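Local atomic coordinates of arylamine n-acetyltransferase NAT (PDB entry 4BGF), a protein that catalyses the acetylation of arylamines, probably by passing the acetyl group of acetyl-coenzyme A through an active-site cysteine. Residues D247-S250 with G254-V257; I237-A240 with A244-D247. All blocks are in the same frame, centred on the assembly; numbering follows the deposited sequence.

Contact 1 (D247-S250 with G254-V257); sequences DTLS and GINV
Gly254 and Ile255 close over the end of helix 242-251, where the carbonyl groups of Leu249 and Ser250 face the loop that follows, a worked example of how a glycine ends a helix. Gly254 is the first residue to leave helical geometry, with phi at 76°, a value glycine accepts readily. Its CA lies 3.2 Å from Ser250 O in a CH···O contact. The next residue makes the principal bond: Ile255 N donates to Leu249 O at 2.9 Å, nearly straight at the hydrogen (162°), with the donor tilted 30° from the carbonyl plane. Because CG1 of Ile255 sits beside its own backbone N, CD1 is placed against the leucine, 3.5 Å from Leu249 CD2. Pro37 also touches Ile255. Ile255 O in turn receives a CH···O contact from Ser250 CA at 3.6 Å. Asn256, the centre of an inverse gamma turn, hydrogen-bonds through ND2 to Arg64 O, and the chain then brings Val257 back: CG2 lies 3.9 Å from both OG and CB of Ser250, while CG1 packs at 4.3 Å from Leu249 CB. One backbone hydrogen bond thus takes up the Leu249 carbonyl in the last turn of the helix, with the buried side chains of Leu249, Ile255 and Val257 packed beside it, which would probably limit competition from water.

Contact 2 (I237-A240 with A244-D247); sequences IRLA and AVVD
Leu239 meets Ala244 and Val245 where edge strand 233-238 of the five-stranded antiparallel sheet gives way to helix 242-251, a strand-turn-helix connection in what corresponds to the alpha/beta lid of the arylamine N-acetyltransferase fold. Between the two segments themselves the contact is van der Waals packing, with no hydrogen bond. The side chains of Leu239 and Val245 cross at about a right angle and meet through one methyl of each, CD1 of the leucine lying 3.9 Å from CG2 of the valine. The same CD1 also approaches the helix backbone, at 4.0 Å from Val245 CA. Two torsions set up this encounter: Leu239 CG stands anti to its carbonyl carbon (chi1 -47°), which sets CD1 against Val245, and Val245 CG2 is likewise anti to its carbonyl carbon, turned to the leucine, while CG1 takes the position opposite the backbone N. Nearer the turn the leucine stem does the work, with CB 3.9 Å from Ala244 CB. Leu221 of strand 217-222 touches both Leu239 and Val245, tying the junction to the sheet. Asp241 OD1 accepts a hydrogen bond from Ala244 N near the start of helix 242-251, while on the sheet side Leu239 hydrogen-bonds through its backbone to Arg224. On the more exposed side, the methyl of Ala244 rests 3.9 Å from the backbone N of Ala240.

Both contacts use helix 242-251 and share Asp247, their centres 11 Å apart, but they deal with different parts of it. Contact 2 joins an early part of the helix to the edge strand before it; contact 1 joins its last turn to the loop that follows. Contact 1 is the more buried and lies closer to the centre of the chain, combining a backbone hydrogen bond with aliphatic packing. Contact 2, partly buried, has only van der Waals contacts between its segments. Thr248 connects them: its OG1, hydrogen-bonded to Ala244 O, packs 3.7 Å from Leu239 CD1.

Contact 1 (D247-S250 with G254-V257)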
loop_
_atom_site.group_PDB
_atom_site.type_symbol
_atom_site.label_atom_id
_atom_site.label_comp_id
_atom_site.label_asym_id
_atom_site.label_seq_id
_atom_site.Cartn_x
_atom_site.Cartn_y
_atom_site.Cartn_z
ATOM N N ASP A 247 -10.247 -15.852 9.900
ATOM C CA ASP A 247 -9.748 -16.889 8.988
ATOM C C ASP A 247 -9.350 -16.331 7.630
ATOM O O ASP A 247 -8.358 -16.757 7.066
ATOM C CB ASP A 247 -10.758 -18.027 8.810
ATOM C CG ASP A 247 -10.921 -18.861 10.068
ATOM O OD1 ASP A 247 -9.903 -19.171 10.727
ATOM O OD2 ASP A 247 -12.071 -19.188 10.414
ATOM N N THR A 248 -10.109 -15.363 7.133
ATOM C CA THR A 248 -9.834 -14.700 5.858
ATOM C C THR A 248 -8.516 -13.928 5.858
ATOM O O THR A 248 -7.764 -13.994 4.894
ATOM C CB THR A 248 -11.006 -13.749 5.495
ATOM O OG1 THR A 248 -12.186 -14.527 5.297
ATOM C CG2 THR A 248 -10.729 -12.907 4.257
ATOM N N LEU A 249 -8.258 -13.179 6.924
ATOM C CA LEU A 249 -6.992 -12.462 7.096
ATOM C C LEU A 249 -5.796 -13.421 7.167
ATOM O O LEU A 249 -4.778 -13.203 6.522
ATOM C CB LEU A 249 -7.049 -11.612 8.360
ATOM C CG LEU A 249 -8.071 -10.477 8.366
ATOM C CD1 LEU A 249 -8.518 -10.177 9.744
ATOM C CD2 LEU A 249 -7.462 -9.242 7.842
ATOM N N SER A 250 -5.925 -14.490 7.943
ATOM C CA SER A 250 -4.867 -15.479 8.042
ATOM C C SER A 250 -4.656 -16.297 6.771
ATOM O O SER A 250 -3.532 -16.450 6.323
ATOM C CB SER A 250 -5.165 -16.434 9.187
ATOM O OG SER A 250 -4.018 -17.197 9.496
ATOM N N GLY A 254 -2.963 -13.846 4.458
ATOM C CA GLY A 254 -1.665 -14.349 4.885
ATOM C C GLY A 254 -1.092 -13.687 6.125
ATOM O O GLY A 254 0.090 -13.840 6.435
ATOM N N ILE A 255 -1.930 -12.946 6.835
ATOM C CA ILE A 255 -1.503 -12.179 7.996
ATOM C C ILE A 255 -1.210 -13.103 9.177
ATOM O O ILE A 255 -2.020 -13.950 9.530
ATOM C CB ILE A 255 -2.606 -11.126 8.368
ATOM C CG1 ILE A 255 -2.795 -10.147 7.210
ATOM C CG2 ILE A 255 -2.240 -10.339 9.608
ATOM C CD1 ILE A 255 -3.999 -9.263 7.299
ATOM N N ASN A 256 -0.057 -12.934 9.806
ATOM C CA ASN A 256 0.220 -13.657 11.040
ATOM C C ASN A 256 -0.591 -13.072 12.208
ATOM O O ASN A 256 -0.125 -12.275 13.009
ATOM C CB ASN A 256 1.710 -13.645 11.328
ATOM C CG ASN A 256 2.107 -14.684 12.308
ATOM O OD1 ASN A 256 1.392 -15.649 12.528
ATOM N ND2 ASN A 256 3.286 -14.531 12.863
ATOM N N VAL A 257 -1.841 -13.488 12.262
ATOM C CA VAL A 257 -2.767 -13.031 13.276
ATOM C C VAL A 257 -2.417 -13.492 14.680
ATOM O O VAL A 257 -2.969 -12.989 15.645
ATOM C CB VAL A 257 -4.178 -13.498 12.952
ATOM C CG1 VAL A 257 -4.710 -12.713 11.759
ATOM C CG2 VAL A 257 -4.214 -15.006 12.725
#

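Contact 2 (I237-A240 with A244-D247)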
loop_
_atom_site.group_PDB
_atom_site.type_symbol
_atom_site.label_atom_id
_atom_site.label_comp_id
_atom_site.label_asym_id
_atom_site.label_seq_id
_atom_site.Cartn_x
_atom_site.Cartn_y
_atom_site.Cartn_z
ATOM N N ILE A 237 -18.703 -11.052 -1.233
ATOM C CA ILE A 237 -19.345 -11.877 -0.240
ATOM C C ILE A 237 -19.241 -11.241 1.121
ATOM O O ILE A 237 -18.221 -10.697 1.468
ATOM C CB ILE A 237 -18.741 -13.267 -0.214
ATOM C CG1 ILE A 237 -19.532 -14.158 0.729
ATOM C CG2 ILE A 237 -17.297 -13.218 0.227
ATOM C CD1 ILE A 237 -19.154 -15.585 0.604
ATOM N N ARG A 238 -20.322 -11.304 1.876
ATOM C CA ARG A 238 -20.382 -10.763 3.227
ATOM C C ARG A 238 -20.138 -11.912 4.203
ATOM O O ARG A 238 -20.924 -12.842 4.251
ATOM C CB ARG A 238 -21.767 -10.148 3.453
ATOM C CG ARG A 238 -21.993 -9.560 4.835
ATOM C CD ARG A 238 -22.269 -8.072 4.796
ATOM N N LEU A 239 -19.056 -11.870 4.970
ATOM C CA LEU A 239 -18.677 -13.030 5.779
ATOM C C LEU A 239 -19.466 -13.187 7.083
ATOM O O LEU A 239 -19.895 -12.218 7.690
ATOM C CB LEU A 239 -17.195 -13.005 6.094
ATOM C CG LEU A 239 -16.248 -12.721 4.945
ATOM C CD1 LEU A 239 -14.994 -12.192 5.551
ATOM C CD2 LEU A 239 -15.974 -13.981 4.162
ATOM N N ALA A 240 -19.585 -14.433 7.523
ATOM C CA ALA A 240 -20.571 -14.820 8.510
ATOM C C ALA A 240 -20.377 -14.195 9.880
ATOM O O ALA A 240 -21.196 -13.383 10.296
ATOM C CB ALA A 240 -20.588 -16.315 8.630
ATOM N N ALA A 244 -14.965 -15.945 10.731
ATOM C CA ALA A 244 -14.775 -15.951 9.280
ATOM C C ALA A 244 -13.815 -14.860 8.850
ATOM O O ALA A 244 -13.021 -15.062 7.957
ATOM C CB ALA A 244 -16.086 -15.763 8.577
ATOM N N VAL A 245 -13.917 -13.685 9.454
ATOM C CA VAL A 245 -13.043 -12.592 9.065
ATOM C C VAL A 245 -11.597 -12.873 9.470
ATOM O O VAL A 245 -10.691 -12.650 8.668
ATOM C CB VAL A 245 -13.479 -11.248 9.633
ATOM C CG1 VAL A 245 -12.636 -10.148 9.026
ATOM C CG2 VAL A 245 -14.910 -10.992 9.302
ATOM N N VAL A 246 -11.390 -13.388 10.682
ATOM C CA VAL A 246 -10.055 -13.759 11.165
ATOM C C VAL A 246 -9.431 -14.911 10.352
ATOM O O VAL A 246 -8.218 -14.938 10.140
ATOM C CB VAL A 246 -10.077 -14.127 12.676
ATOM C CG1 VAL A 246 -8.724 -14.636 13.153
ATOM C CG2 VAL A 246 -10.513 -12.948 13.503
ATOM N N ASP A 247 -10.247 -15.852 9.900
ATOM C CA ASP A 247 -9.748 -16.889 8.988
ATOM C C ASP A 247 -9.350 -16.331 7.630
ATOM O O ASP A 247 -8.358 -16.757 7.066
ATOM C CB ASP A 247 -10.758 -18.027 8.810
ATOM C CG ASP A 247 -10.921 -18.861 10.068
ATOM O OD1 ASP A 247 -9.903 -19.171 10.727
ATOM O OD2 ASP A 247 -12.071 -19.188 10.414
#